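Local structure of DUF115 domain-containing protein (Magnetospirillum magneticum AMB-1, 5MU5) at residues A[393-398]-A[473-478]; A[456-461]-A[495-500]. The protein is probably a Maf-type glycosyltransferase that glycosylates flagellin, and is involved in the formation of bacterial flagella. One frame throughout, in Å; residues are numbered along the deposited sequence.

Contact 1 (A[393-398]-A[473-478]); sequences VTNTGT and RDALGR
Leu476 reaches from one helix into the side of the other, where Thr394, Asn395 and Thr398 receive it. Its CG stands anti to its own carbonyl carbon (chi1 -73°), beside the backbone N, and the fork places CD1 against Thr394 and CD2 against Thr398. CD2 presses on Thr398, 3.2 Å from OG1 and 3.6 Å from CB, a tight fit. CD1 meets CG2 of Thr394 at 3.9 Å. Both threonine side chains cross the leucine at about a right angle. Thr398 OG1 is close to this methyl but donates to Thr394 O, one turn earlier, at 2.8 Å. The same carbonyl accepts from Thr398 N.

The helices 393-404 and 467-482 pack side by side in the alpha/beta domain; over residues 393-398 and 473-478 their axes run 7° apart and come within 9.4 Å. Each helix leads into a parallel strand of the mixed sheet. These strands, 408-412 and 488-491, are neighbours, and helix 467-482 lies in the connection between them.

Asn395 fills the place beside the leucine. Its ND2 lies 3.3 Å from CB of Ala475 and 3.6 Å from CG of Leu476. The same amide nitrogen donates to Thr472 O, so it ties the helices with a polar link. OD1 accepts from Thr392 N, just before the helix begins, so both ends of the buried amide are used. Val414 also covers Leu476. A sulfate, probably from the crystallisation liquor, lies about 5 Å from the side chain of Thr394 and may mark a pocket.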
loop_
_atom_site.group_PDB
_atom_site.type_symbol
_atom_site.label_atom_id
_atom_site.label_comp_id
_atom_site.label_asym_id
_atom_site.label_seq_id
_atom_site.Cartn_x
_atom_site.Cartn_y
_atom_site.Cartn_z
ATOM N N VAL A 393 -11.338 10.125 8.679
ATOM C CA VAL A 393 -12.291 9.717 9.709
ATOM C C VAL A 393 -13.721 9.592 9.174
ATOM O O VAL A 393 -14.542 8.853 9.724
ATOM C CB VAL A 393 -12.191 10.641 10.950
ATOM C CG1 VAL A 393 -12.595 12.079 10.614
ATOM C CG2 VAL A 393 -13.008 10.083 12.118
ATOM N N THR A 394 -13.993 10.275 8.075
ATOM C CA THR A 394 -15.270 10.142 7.376
ATOM C C THR A 394 -15.445 8.747 6.783
ATOM O O THR A 394 -16.573 8.238 6.712
ATOM C CB THR A 394 -15.388 11.211 6.274
ATOM O OG1 THR A 394 -15.597 12.484 6.909
ATOM C CG2 THR A 394 -16.550 10.952 5.421
ATOM N N ASN A 395 -14.331 8.150 6.347
ATOM C CA ASN A 395 -14.316 6.769 5.866
ATOM C C ASN A 395 -14.604 5.843 7.026
ATOM O O ASN A 395 -15.331 4.872 6.874
ATOM C CB ASN A 395 -12.942 6.391 5.287
ATOM C CG ASN A 395 -12.554 7.261 4.113
ATOM O OD1 ASN A 395 -11.638 8.120 4.193
ATOM N ND2 ASN A 395 -13.289 7.094 3.027
ATOM N N THR A 396 -14.007 6.148 8.181
ATOM C CA THR A 396 -14.159 5.326 9.386
ATOM C C THR A 396 -15.605 5.269 9.812
ATOM O O THR A 396 -16.120 4.204 10.109
ATOM C CB THR A 396 -13.334 5.887 10.564
ATOM O OG1 THR A 396 -12.004 6.209 10.123
ATOM C CG2 THR A 396 -13.290 4.883 11.701
ATOM N N GLY A 397 -16.268 6.421 9.829
ATOM C CA GLY A 397 -17.680 6.472 10.213
ATOM C C GLY A 397 -18.584 5.754 9.223
ATOM O O GLY A 397 -19.503 5.057 9.604
ATOM N N THR A 398 -18.324 5.914 7.941
ATOM C CA THR A 398 -19.139 5.261 6.934
ATOM C C THR A 398 -18.988 3.758 7.002
ATOM O O THR A 398 -19.977 3.028 6.976
ATOM C CB THR A 398 -18.743 5.752 5.557
ATOM O OG1 THR A 398 -18.927 7.172 5.524
ATOM C CG2 THR A 398 -19.583 5.083 4.487
ATOM N N ARG A 473 -12.891 10.220 -1.120
ATOM C CA ARG A 473 -14.077 10.014 -1.955
ATOM C C ARG A 473 -14.141 8.625 -2.558
ATOM O O ARG A 473 -15.209 7.996 -2.586
ATOM C CB ARG A 473 -14.093 11.028 -3.083
ATOM C CG ARG A 473 -15.246 10.872 -4.062
ATOM C CD ARG A 473 -14.924 11.618 -5.345
ATOM N NE ARG A 473 -13.886 10.923 -6.071
ATOM C CZ ARG A 473 -13.296 11.376 -7.170
ATOM N NH1 ARG A 473 -13.655 12.545 -7.692
ATOM N NH2 ARG A 473 -12.339 10.648 -7.739
ATOM N N ASP A 474 -13.017 8.150 -3.102
ATOM C CA ASP A 474 -13.000 6.815 -3.696
ATOM C C ASP A 474 -13.228 5.725 -2.635
ATOM O O ASP A 474 -13.881 4.718 -2.918
ATOM C CB ASP A 474 -11.695 6.553 -4.484
ATOM C CG ASP A 474 -11.575 7.420 -5.778
ATOM O OD1 ASP A 474 -12.426 8.305 -6.059
ATOM O OD2 ASP A 474 -10.599 7.215 -6.528
ATOM N N ALA A 475 -12.713 5.914 -1.413
ATOM C CA ALA A 475 -12.889 4.872 -0.375
ATOM C C ALA A 475 -14.357 4.807 0.087
ATOM O O ALA A 475 -14.892 3.724 0.348
ATOM C CB ALA A 475 -11.936 5.073 0.793
ATOM N N LEU A 476 -15.018 5.958 0.112
ATOM C CA LEU A 476 -16.430 6.033 0.469
ATOM C C LEU A 476 -17.299 5.331 -0.544
ATOM O O LEU A 476 -18.155 4.534 -0.171
ATOM C CB LEU A 476 -16.898 7.479 0.596
ATOM C CG LEU A 476 -16.445 8.268 1.818
ATOM C CD1 LEU A 476 -16.921 9.708 1.716
ATOM C CD2 LEU A 476 -16.954 7.632 3.097
ATOM N N GLY A 477 -17.088 5.611 -1.827
ATOM C CA GLY A 477 -17.854 4.955 -2.888
ATOM C C GLY A 477 -17.630 3.463 -2.889
ATOM O O GLY A 477 -18.549 2.652 -3.043
ATOM N N ARG A 478 -16.396 3.079 -2.722
ATOM C CA ARG A 478 -16.072 1.673 -2.726
ATOM C C ARG A 478 -16.737 0.933 -1.525
ATOM O O ARG A 478 -17.327 -0.108 -1.711
ATOM C CB ARG A 478 -14.539 1.496 -2.755
ATOM C CG ARG A 478 -14.081 0.054 -2.570
ATOM C CD ARG A 478 -12.569 -0.149 -2.751
ATOM N NE ARG A 478 -11.761 0.638 -1.808
ATOM C CZ ARG A 478 -11.123 1.781 -2.090
ATOM N NH1 ARG A 478 -11.163 2.329 -3.308
ATOM N NH2 ARG A 478 -10.418 2.390 -1.137
#

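Contact 2 (A[456-461]-A[495-500]); sequences PGNFGG and GVMIEN
Pro456 to Asn458 and Gly495 to Met497 join in a single beta bridge with the antiparallel bonding pattern: Met497 N donates to Pro456 O at 3.1 Å and Asn458 N to Gly495 O at 2.7 Å, both nearly straight, around the non-hydrogen-bonded pair Gly457 and Val496. Met497 bends at chi2 and chi3 and folds over the other loop. Its CE rests 3.7 Å from both Gly457 O and Asn458 O, and its SD lies 3.9 Å from Asn458 OD1, the two side chains crossing at about a right angle.

Residues 457-460 form a type I turn at the end of the beta hairpin made by strands 453-456 and 462-465. Asn458 sits in this turn with CG anti to its backbone N (chi1 -175°). This places the amide so that ND2 donates to Asn491 O, at the end of strand 488-491, and to Ser493 O in the loop that follows. OD1 accepts from a water at 2.6 Å, and that water accepts from Ile498 N at 2.7 Å. With only the methyl of an alanine at Met497, SD and CE are gone and a gap would probably open over the carbonyls of Gly457 and Asn458, beside the Asn458 amide. Pro503 touches both Met497 and Asn458.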
loop_
_atom_site.group_PDB
_atom_site.type_symbol
_atom_site.label_atom_id
_atom_site.label_comp_id
_atom_site.label_asym_id
_atom_site.label_seq_id
_atom_site.Cartn_x
_atom_site.Cartn_y
_atom_site.Cartn_z
ATOM N N PRO A 456 -16.654 16.689 -10.746
ATOM C CA PRO A 456 -18.095 16.909 -10.754
ATOM C C PRO A 456 -18.618 17.031 -9.323
ATOM O O PRO A 456 -18.142 16.332 -8.418
ATOM C CB PRO A 456 -18.656 15.643 -11.439
ATOM C CG PRO A 456 -17.565 14.644 -11.362
ATOM C CD PRO A 456 -16.293 15.422 -11.408
ATOM N N GLY A 457 -19.573 17.928 -9.133
ATOM C CA GLY A 457 -20.118 18.193 -7.832
ATOM C C GLY A 457 -21.325 17.334 -7.570
ATOM O O GLY A 457 -22.002 16.906 -8.502
ATOM N N ASN A 458 -21.591 17.078 -6.294
ATOM C CA ASN A 458 -22.773 16.327 -5.888
ATOM C C ASN A 458 -24.067 16.964 -6.416
ATOM O O ASN A 458 -24.979 16.254 -6.887
ATOM C CB ASN A 458 -22.819 16.235 -4.369
ATOM C CG ASN A 458 -23.953 15.364 -3.862
ATOM O OD1 ASN A 458 -24.107 14.216 -4.281
ATOM N ND2 ASN A 458 -24.739 15.901 -2.923
ATOM N N PHE A 459 -24.150 18.289 -6.335
ATOM C CA PHE A 459 -25.314 19.023 -6.866
ATOM C C PHE A 459 -24.999 19.617 -8.222
ATOM O O PHE A 459 -25.460 20.713 -8.569
ATOM C CB PHE A 459 -25.816 20.095 -5.870
ATOM C CG PHE A 459 -26.338 19.503 -4.590
ATOM C CD1 PHE A 459 -27.336 18.539 -4.621
ATOM C CD2 PHE A 459 -25.801 19.862 -3.370
ATOM C CE1 PHE A 459 -27.797 17.956 -3.454
ATOM C CE2 PHE A 459 -26.268 19.296 -2.195
ATOM C CZ PHE A 459 -27.264 18.343 -2.236
ATOM N N GLY A 460 -24.220 18.872 -9.002
ATOM C CA GLY A 460 -23.876 19.294 -10.355
ATOM C C GLY A 460 -22.778 20.335 -10.357
ATOM O O GLY A 460 -22.252 20.724 -9.321
ATOM N N GLY A 461 -22.429 20.790 -11.536
ATOM C CA GLY A 461 -21.347 21.731 -11.652
ATOM C C GLY A 461 -20.008 21.128 -11.248
ATOM O O GLY A 461 -19.775 19.914 -11.334
ATOM N N GLY A 495 -20.639 19.252 -2.046
ATOM C CA GLY A 495 -19.230 19.029 -2.388
ATOM C C GLY A 495 -19.154 18.110 -3.572
ATOM O O GLY A 495 -20.016 18.180 -4.444
ATOM N N VAL A 496 -18.137 17.248 -3.612
ATOM C CA VAL A 496 -17.972 16.323 -4.731
ATOM C C VAL A 496 -19.051 15.248 -4.800
ATOM O O VAL A 496 -19.628 14.851 -3.785
ATOM C CB VAL A 496 -16.644 15.518 -4.707
ATOM C CG1 VAL A 496 -15.446 16.420 -4.774
ATOM C CG2 VAL A 496 -16.574 14.576 -3.507
ATOM N N MET A 497 -19.262 14.760 -6.013
ATOM C CA MET A 497 -20.084 13.593 -6.270
ATOM C C MET A 497 -19.337 12.349 -5.744
ATOM O O MET A 497 -18.149 12.127 -6.033
ATOM C CB MET A 497 -20.306 13.451 -7.791
ATOM C CG MET A 497 -21.220 12.296 -8.190
ATOM S SD MET A 497 -22.925 12.525 -7.612
ATOM C CE MET A 497 -23.506 13.561 -8.970
ATOM N N ILE A 498 -20.029 11.545 -4.954
ATOM C CA ILE A 498 -19.492 10.294 -4.451
ATOM C C ILE A 498 -20.263 9.142 -5.119
ATOM O O ILE A 498 -21.494 9.134 -5.123
ATOM C CB ILE A 498 -19.639 10.224 -2.927
ATOM C CG1 ILE A 498 -18.966 11.448 -2.281
ATOM C CG2 ILE A 498 -19.055 8.936 -2.393
ATOM C CD1 ILE A 498 -19.313 11.651 -0.820
ATOM N N GLU A 499 -19.543 8.204 -5.721
ATOM C CA GLU A 499 -20.166 7.014 -6.309
ATOM C C GLU A 499 -21.010 6.264 -5.286
ATOM O O GLU A 499 -20.689 6.235 -4.094
ATOM C CB GLU A 499 -19.109 6.001 -6.790
ATOM C CG GLU A 499 -18.301 6.409 -7.991
ATOM C CD GLU A 499 -17.267 5.353 -8.378
ATOM O OE1 GLU A 499 -17.647 4.193 -8.658
ATOM O OE2 GLU A 499 -16.062 5.682 -8.425
ATOM N N ASN A 500 -22.041 5.602 -5.790
ATOM C CA ASN A 500 -22.962 4.817 -4.999
ATOM C C ASN A 500 -23.780 5.614 -3.990
ATOM O O ASN A 500 -24.244 5.057 -2.999
ATOM C CB ASN A 500 -22.212 3.677 -4.343
ATOM C CG ASN A 500 -21.664 2.719 -5.356
ATOM O OD1 ASN A 500 -22.403 2.245 -6.174
ATOM N ND2 ASN A 500 -20.387 2.421 -5.292
HETATM O O HOH W 1 -16.448 13.613 -7.832
HETATM O O HOH W 2 -22.518 12.148 -4.041
HETATM O O HOH W 3 -22.207 19.768 -4.843
#

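In the fold
The four segments alternate along the chain: 393-398, 456-461, 473-478, 495-500. The centres of contacts 1 and 2 lie 14 Å apart, on the same side of the chain's centre. Helix 467-482 is the common element: it follows the hairpin of contact 2, supplies one side of contact 1, and meets loop 495-500 through Arg473, Leu476 and Gly477. The two contacts touch directly: Gly477 O and Asn500 ND2 are 2.9 Å apart, a probable hydrogen bond, and Arg473 packs on Val496. Contact 2 lies farther from the chain's centre, and its loop 495-500 joins strand 488-491 to the outermost strand 502-503. Together they connect the hairpin, the paired helices and this end of the mixed sheet.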